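Local coordinates for N-alpha-acetyltransferase 35, NatC auxiliary subunit (Saccharomyces cerevisiae, PDB 6YGA), which serves as the auxiliary subunit of the NatC N-terminal acetyltransferase, which acetylates the N-terminal Met of the L-A virus Gag protein, at residues A620-D623 and I624-R628; L158-F161 and V162-L166; K535-L538 and N539-L542. All blocks are in the same frame, centred on the assembly; numbering follows the deposited sequence.

Interaction 1 of 3, residues A620-D623 and I624-R628; sequences AAFD and IKLER
I624 opens the second half of this helical turn by giving its N-H to A620 O at 3.1 Å, an i to i+4 bond in the first turns of helix 619-653. Its CG1 stands beside the backbone N and lies against the same carbonyl, 3.6 Å from A620 O. K625 follows with the longest of the four bonds, N to A621 O at 3.3 Å, though a fairly straight one (167°); its CB and CG run past A621 O before the extended chain leads off to a salt bridge with E617. L626 does most of the side-chain work. Its N reaches F622 O at 2.9 Å, and its CD2 meets F622 CE1 at 3.9 Å, a methyl set obliquely to the ring at a single carbon. The four-residue spacing puts the two side chains on the same buried flank; with both CG atoms anti to the backbone N (chi1 175° for F622, 174° for L626), they meet only at this CE1-CD2 pair. E627 N binds D623 O at 3.0 Å, while the carboxylate of D623 turns to K697 of helix 668-701 in a salt bridge. The apolar flank faces the C-terminal end of helix 511-564: F622 touches S564 and packs edge-to-face with F565, L626 lies on I561 and F565, and both touch I615 in the preceding loop.

Interaction 2 of 3, residues L158-F161 and V162-L166; sequences LTKF and VQKLL
L158 O accepts the N-H of V162 at 2.9 Å; F161 N also reaches this oxygen, but weakly. V162 CG2, beside its own backbone N, closes on the same carbonyl at 3.4 Å from L158 O. Farther along, F161 O takes the N-H of L165 at 3.0 Å, and the same pair of residues makes the main side-chain contact. F161 carries CG anti to the backbone N (chi1 170°), whereas L165 keeps CG beside its N (chi1 -67°); the leucine branch point is thereby brought back over the ring. L165 CG sits 4.1 Å from the F161 ring centroid and 18° off the normal, a CH-pi contact over one face, displaced toward the rim. The two methyls spread over the outer ring carbons, L165 CD1 3.6 Å from F161 CE2 and CD2 3.7 Å from F161 CZ. On another flank K160 and K164 run out as extended chains whose CE atoms approach to 4.4 Å; their ammonium groups, 5.2 Å apart from NZ to NZ, probably repel mildly. T159 OG1 instead turns back to the carbonyl of C156. Outside the turn, L165 lies on I338, I341 and L345 of helix 337-347, while L158 rests on V100 and V162 on W103, both of helix 85-104. This is an i to i+4 aromatic-leucine pair on an amphipathic alpha-helix of the Mak10 family region; the helix packs against helices 85-104 and 337-347, with F161 beside E234 and the lysines on the more exposed flank.

Interaction 3 of 3, residues K535-L538 and N539-L542; sequences KQFL and NYLL
L541 lies over one face of the F537 ring, a turn farther along the helix. Its CD1 is 3.9 Å from the F537 ring centroid and 26° off the normal, a CH-pi contact shifted toward the rim, with F537 CZ the closest ring atom at 3.6 Å. Different chi1 wells create the overlap: F537 places CG anti to its N (173°), which carries the ring along the helix to where L541 can lie on it, and L541 places CG near its N (-68°), bringing the branch back against that ring. The same methyl serves a second neighbour, L541 CD1 standing 4.1 Å from L538 CD2. L541 N also bonds to F537 O at 3.1 Å; Y540 N makes a weak second bond to this oxygen and a better one to Q536 O. All of this belongs to helix 511-564, a long helix in the TPR-like region of the family, paired here with helix 465-506: L541 and L542 lie on L483, and K535 forms a salt bridge with E491. The Y540 ring comes obliquely to that of F537, Y540 CD2 lying 4.4 Å from F537 CE1, and its edge, near the ring plane, meets F537 O; the hydroxyl is hydrogen-bonded to that of Y675. N539 has an unusual chi1, away from the staggered positions, and its OD1 accepts from Q487 NE2, which also donates to K535 O. L542 curls over the preceding turn, its CG 3.4 Å from L538 O.

How the interactions relate
All three contacts are i to i+4 pairings within single helices, each built on a phenylalanine and the leucine four residues later. In interactions 2 and 3 the leucine lies over a ring face; in interaction 1 it meets the ring obliquely through one methyl. Interaction 3 is a buried contact, with polar groups tied to residues elsewhere in the chain; interactions 1 and 2 are partly buried and keep charged flanks. Interactions 1 and 3 both belong to the TPR-like region, with about 38 Å between their centres, and interaction 1 packs against the far end of the helix that carries interaction 3. Interaction 2 lies in the Mak10 region, across the chain's centre from both.

Interaction 1 of 3, residues A620-D623 and I624-R628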
loop_
_atom_site.group_PDB
_atom_site.type_symbol
_atom_site.label_atom_id
_atom_site.label_comp_id
_atom_site.label_asym_id
_atom_site.label_seq_id
_atom_site.Cartn_x
_atom_site.Cartn_y
_atom_site.Cartn_z
ATOM N N ALA B 620 -10.705 -33.053 -38.149
ATOM C CA ALA B 620 -11.407 -33.978 -37.266
ATOM C C ALA B 620 -10.535 -34.395 -36.089
ATOM O O ALA B 620 -11.034 -34.579 -34.973
ATOM C CB ALA B 620 -11.869 -35.203 -38.054
ATOM N N ALA B 621 -9.229 -34.557 -36.319
ATOM C CA ALA B 621 -8.334 -34.916 -35.225
ATOM C C ALA B 621 -8.271 -33.803 -34.187
ATOM O O ALA B 621 -8.243 -34.068 -32.979
ATOM C CB ALA B 621 -6.941 -35.236 -35.769
ATOM N N PHE B 622 -8.256 -32.549 -34.643
ATOM C CA PHE B 622 -8.317 -31.419 -33.722
ATOM C C PHE B 622 -9.600 -31.448 -32.902
ATOM O O PHE B 622 -9.582 -31.175 -31.696
ATOM C CB PHE B 622 -8.200 -30.111 -34.506
ATOM C CG PHE B 622 -8.370 -28.873 -33.668
ATOM C CD1 PHE B 622 -9.623 -28.316 -33.478
ATOM C CD2 PHE B 622 -7.274 -28.255 -33.089
ATOM C CE1 PHE B 622 -9.783 -27.178 -32.713
ATOM C CE2 PHE B 622 -7.428 -27.115 -32.325
ATOM C CZ PHE B 622 -8.687 -26.576 -32.136
ATOM N N ASP B 623 -10.725 -31.784 -33.537
ATOM C CA ASP B 623 -12.011 -31.734 -32.847
ATOM C C ASP B 623 -12.084 -32.758 -31.723
ATOM O O ASP B 623 -12.658 -32.485 -30.663
ATOM C CB ASP B 623 -13.148 -31.952 -33.843
ATOM C CG ASP B 623 -13.361 -30.762 -34.748
ATOM O OD1 ASP B 623 -13.551 -29.645 -34.222
ATOM O OD2 ASP B 623 -13.325 -30.939 -35.983
ATOM N N ILE B 624 -11.510 -33.943 -31.933
ATOM C CA ILE B 624 -11.573 -34.980 -30.908
ATOM C C ILE B 624 -10.717 -34.603 -29.705
ATOM O O ILE B 624 -11.122 -34.799 -28.553
ATOM C CB ILE B 624 -11.161 -36.338 -31.498
ATOM C CG1 ILE B 624 -12.224 -36.821 -32.488
ATOM C CG2 ILE B 624 -10.940 -37.357 -30.387
ATOM C CD1 ILE B 624 -11.936 -38.174 -33.080
ATOM N N LYS B 625 -9.524 -34.056 -29.946
ATOM C CA LYS B 625 -8.672 -33.659 -28.829
ATOM C C LYS B 625 -9.257 -32.463 -28.089
ATOM O O LYS B 625 -9.128 -32.364 -26.863
ATOM C CB LYS B 625 -7.258 -33.354 -29.321
ATOM C CG LYS B 625 -6.451 -34.591 -29.680
ATOM C CD LYS B 625 -4.968 -34.271 -29.761
ATOM C CE LYS B 625 -4.135 -35.534 -29.898
ATOM N NZ LYS B 625 -2.674 -35.243 -29.873
ATOM N N LEU B 626 -9.910 -31.550 -28.812
ATOM C CA LEU B 626 -10.551 -30.416 -28.155
ATOM C C LEU B 626 -11.693 -30.877 -27.257
ATOM O O LEU B 626 -11.893 -30.332 -26.165
ATOM C CB LEU B 626 -11.055 -29.418 -29.198
ATOM C CG LEU B 626 -11.880 -28.245 -28.662
ATOM C CD1 LEU B 626 -11.068 -27.410 -27.684
ATOM C CD2 LEU B 626 -12.404 -27.381 -29.801
ATOM N N GLU B 627 -12.444 -31.889 -27.697
ATOM C CA GLU B 627 -13.554 -32.392 -26.893
ATOM C C GLU B 627 -13.056 -32.991 -25.583
ATOM O O GLU B 627 -13.705 -32.843 -24.541
ATOM C CB GLU B 627 -14.360 -33.415 -27.696
ATOM C CG GLU B 627 -15.706 -33.785 -27.084
ATOM C CD GLU B 627 -15.585 -34.811 -25.976
ATOM O OE1 GLU B 627 -14.665 -35.655 -26.045
ATOM O OE2 GLU B 627 -16.401 -34.769 -25.031
ATOM N N ARG B 628 -11.903 -33.662 -25.609
ATOM C CA ARG B 628 -11.340 -34.192 -24.371
ATOM C C ARG B 628 -10.955 -33.066 -23.417
ATOM O O ARG B 628 -11.123 -33.189 -22.198
ATOM C CB ARG B 628 -10.135 -35.083 -24.680
ATOM C CG ARG B 628 -10.520 -36.465 -25.186
ATOM C CD ARG B 628 -9.377 -37.164 -25.915
ATOM N NE ARG B 628 -8.249 -37.482 -25.043
ATOM C CZ ARG B 628 -8.141 -38.600 -24.331
ATOM N NH1 ARG B 628 -9.102 -39.514 -24.373
ATOM N NH2 ARG B 628 -7.074 -38.804 -23.571
#

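Interaction 2 of 3, residues L158-F161 and V162-L166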
loop_
_atom_site.group_PDB
_atom_site.type_symbol
_atom_site.label_atom_id
_atom_site.label_comp_id
_atom_site.label_asym_id
_atom_site.label_seq_id
_atom_site.Cartn_x
_atom_site.Cartn_y
_atom_site.Cartn_z
ATOM N N LEU B 158 -8.270 11.577 20.012
ATOM C CA LEU B 158 -8.258 10.465 19.067
ATOM C C LEU B 158 -6.984 10.463 18.232
ATOM O O LEU B 158 -6.306 9.434 18.115
ATOM C CB LEU B 158 -9.488 10.532 18.162
ATOM C CG LEU B 158 -9.562 9.479 17.056
ATOM C CD1 LEU B 158 -9.838 8.096 17.638
ATOM C CD2 LEU B 158 -10.615 9.858 16.026
ATOM N N THR B 159 -6.642 11.609 17.636
ATOM C CA THR B 159 -5.457 11.674 16.787
ATOM C C THR B 159 -4.191 11.355 17.569
ATOM O O THR B 159 -3.252 10.769 17.017
ATOM C CB THR B 159 -5.339 13.053 16.136
ATOM O OG1 THR B 159 -4.935 14.010 17.121
ATOM C CG2 THR B 159 -6.670 13.482 15.541
ATOM N N LYS B 160 -4.143 11.735 18.847
ATOM C CA LYS B 160 -3.008 11.358 19.681
ATOM C C LYS B 160 -2.922 9.844 19.834
ATOM O O LYS B 160 -1.826 9.274 19.851
ATOM C CB LYS B 160 -3.113 12.032 21.048
ATOM C CG LYS B 160 -1.903 11.810 21.942
ATOM C CD LYS B 160 -2.151 12.322 23.353
ATOM C CE LYS B 160 -0.891 12.244 24.204
ATOM N NZ LYS B 160 -1.143 12.696 25.600
ATOM N N PHE B 161 -4.074 9.178 19.945
ATOM C CA PHE B 161 -4.080 7.724 20.054
ATOM C C PHE B 161 -3.652 7.076 18.745
ATOM O O PHE B 161 -2.947 6.061 18.750
ATOM C CB PHE B 161 -5.466 7.236 20.474
ATOM C CG PHE B 161 -5.638 5.747 20.378
ATOM C CD1 PHE B 161 -4.867 4.895 21.150
ATOM C CD2 PHE B 161 -6.581 5.199 19.523
ATOM C CE1 PHE B 161 -5.025 3.524 21.062
ATOM C CE2 PHE B 161 -6.744 3.833 19.433
ATOM C CZ PHE B 161 -5.966 2.994 20.202
ATOM N N VAL B 162 -4.066 7.652 17.615
ATOM C CA VAL B 162 -3.619 7.162 16.316
ATOM C C VAL B 162 -2.106 7.289 16.196
ATOM O O VAL B 162 -1.438 6.413 15.632
ATOM C CB VAL B 162 -4.352 7.915 15.191
ATOM C CG1 VAL B 162 -3.798 7.532 13.827
ATOM C CG2 VAL B 162 -5.847 7.637 15.260
ATOM N N GLN B 163 -1.538 8.364 16.746
ATOM C CA GLN B 163 -0.089 8.526 16.729
ATOM C C GLN B 163 0.601 7.395 17.481
ATOM O O GLN B 163 1.638 6.890 17.039
ATOM C CB GLN B 163 0.293 9.877 17.329
ATOM C CG GLN B 163 1.721 10.299 17.049
ATOM C CD GLN B 163 2.079 11.589 17.751
ATOM O OE1 GLN B 163 1.671 11.821 18.889
ATOM N NE2 GLN B 163 2.837 12.442 17.074
ATOM N N LYS B 164 0.040 6.983 18.622
ATOM C CA LYS B 164 0.610 5.861 19.358
ATOM C C LYS B 164 0.515 4.574 18.550
ATOM O O LYS B 164 1.444 3.757 18.561
ATOM C CB LYS B 164 -0.092 5.693 20.705
ATOM C CG LYS B 164 -0.059 6.922 21.595
ATOM C CD LYS B 164 -0.535 6.591 23.001
ATOM C CE LYS B 164 -0.584 7.832 23.879
ATOM N NZ LYS B 164 -0.769 7.476 25.314
ATOM N N LEU B 165 -0.606 4.377 17.849
ATOM C CA LEU B 165 -0.770 3.187 17.022
ATOM C C LEU B 165 0.282 3.128 15.922
ATOM O O LEU B 165 0.862 2.067 15.665
ATOM C CB LEU B 165 -2.174 3.159 16.415
ATOM C CG LEU B 165 -3.354 2.973 17.368
ATOM C CD1 LEU B 165 -4.668 2.998 16.604
ATOM C CD2 LEU B 165 -3.206 1.671 18.122
ATOM N N LEU B 166 0.541 4.263 15.263
ATOM C CA LEU B 166 1.534 4.289 14.194
ATOM C C LEU B 166 2.950 4.124 14.727
ATOM O O LEU B 166 3.825 3.633 14.005
ATOM C CB LEU B 166 1.421 5.589 13.398
ATOM C CG LEU B 166 0.201 5.699 12.484
ATOM C CD1 LEU B 166 0.185 7.037 11.767
ATOM C CD2 LEU B 166 0.186 4.552 11.485
#

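Interaction 3 of 3, residues K535-L538 and N539-L542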
loop_
_atom_site.group_PDB
_atom_site.type_symbol
_atom_site.label_atom_id
_atom_site.label_comp_id
_atom_site.label_asym_id
_atom_site.label_seq_id
_atom_site.Cartn_x
_atom_site.Cartn_y
_atom_site.Cartn_z
ATOM N N LYS B 535 -5.121 -35.907 11.939
ATOM C CA LYS B 535 -5.540 -36.636 10.747
ATOM C C LYS B 535 -6.684 -35.922 10.037
ATOM O O LYS B 535 -6.672 -35.778 8.809
ATOM C CB LYS B 535 -5.945 -38.061 11.120
ATOM C CG LYS B 535 -6.544 -38.853 9.973
ATOM C CD LYS B 535 -7.114 -40.175 10.456
ATOM C CE LYS B 535 -7.775 -40.922 9.312
ATOM N NZ LYS B 535 -8.311 -42.243 9.732
ATOM N N GLN B 536 -7.676 -35.454 10.796
ATOM C CA GLN B 536 -8.805 -34.756 10.192
ATOM C C GLN B 536 -8.416 -33.364 9.711
ATOM O O GLN B 536 -9.003 -32.860 8.747
ATOM C CB GLN B 536 -9.958 -34.693 11.188
ATOM C CG GLN B 536 -10.464 -36.072 11.557
ATOM C CD GLN B 536 -11.087 -36.124 12.930
ATOM O OE1 GLN B 536 -11.779 -35.195 13.349
ATOM N NE2 GLN B 536 -10.838 -37.212 13.648
ATOM N N PHE B 537 -7.433 -32.732 10.358
ATOM C CA PHE B 537 -6.910 -31.466 9.855
ATOM C C PHE B 537 -6.214 -31.659 8.513
ATOM O O PHE B 537 -6.470 -30.916 7.559
ATOM C CB PHE B 537 -5.963 -30.844 10.885
ATOM C CG PHE B 537 -5.249 -29.609 10.397
ATOM C CD1 PHE B 537 -5.934 -28.607 9.726
ATOM C CD2 PHE B 537 -3.896 -29.443 10.632
ATOM C CE1 PHE B 537 -5.272 -27.471 9.283
ATOM C CE2 PHE B 537 -3.231 -28.310 10.195
ATOM C CZ PHE B 537 -3.922 -27.324 9.522
ATOM N N LEU B 538 -5.331 -32.658 8.417
ATOM C CA LEU B 538 -4.673 -32.939 7.143
ATOM C C LEU B 538 -5.681 -33.337 6.075
ATOM O O LEU B 538 -5.447 -33.115 4.882
ATOM C CB LEU B 538 -3.625 -34.038 7.316
ATOM C CG LEU B 538 -2.433 -33.687 8.207
ATOM C CD1 LEU B 538 -1.538 -34.894 8.423
ATOM C CD2 LEU B 538 -1.647 -32.534 7.602
ATOM N N ASN B 539 -6.806 -33.925 6.483
ATOM C CA ASN B 539 -7.858 -34.240 5.527
ATOM C C ASN B 539 -8.413 -32.972 4.890
ATOM O O ASN B 539 -8.703 -32.947 3.688
ATOM C CB ASN B 539 -8.968 -35.025 6.218
ATOM C CG ASN B 539 -9.416 -36.215 5.415
ATOM O OD1 ASN B 539 -8.825 -37.293 5.501
ATOM N ND2 ASN B 539 -10.462 -36.031 4.620
ATOM N N TYR B 540 -8.562 -31.907 5.679
ATOM C CA TYR B 540 -9.041 -30.641 5.136
ATOM C C TYR B 540 -7.998 -29.995 4.230
ATOM O O TYR B 540 -8.338 -29.472 3.161
ATOM C CB TYR B 540 -9.426 -29.694 6.273
ATOM C CG TYR B 540 -9.469 -28.238 5.867
ATOM C CD1 TYR B 540 -10.444 -27.768 4.999
ATOM C CD2 TYR B 540 -8.535 -27.332 6.357
ATOM C CE1 TYR B 540 -10.487 -26.436 4.623
ATOM C CE2 TYR B 540 -8.571 -25.996 5.989
ATOM C CZ TYR B 540 -9.551 -25.554 5.121
ATOM O OH TYR B 540 -9.601 -24.229 4.743
ATOM N N LEU B 541 -6.726 -30.017 4.639
ATOM C CA LEU B 541 -5.674 -29.431 3.814
ATOM C C LEU B 541 -5.560 -30.150 2.476
ATOM O O LEU B 541 -5.317 -29.518 1.442
ATOM C CB LEU B 541 -4.339 -29.470 4.555
ATOM C CG LEU B 541 -4.211 -28.581 5.794
ATOM C CD1 LEU B 541 -2.847 -28.765 6.436
ATOM C CD2 LEU B 541 -4.445 -27.121 5.435
ATOM N N LEU B 542 -5.730 -31.474 2.477
ATOM C CA LEU B 542 -5.675 -32.223 1.227
ATOM C C LEU B 542 -6.831 -31.847 0.312
ATOM O O LEU B 542 -6.652 -31.715 -0.903
ATOM C CB LEU B 542 -5.673 -33.724 1.512
ATOM C CG LEU B 542 -4.325 -34.305 1.938
ATOM C CD1 LEU B 542 -4.489 -35.708 2.500
ATOM C CD2 LEU B 542 -3.372 -34.311 0.755
#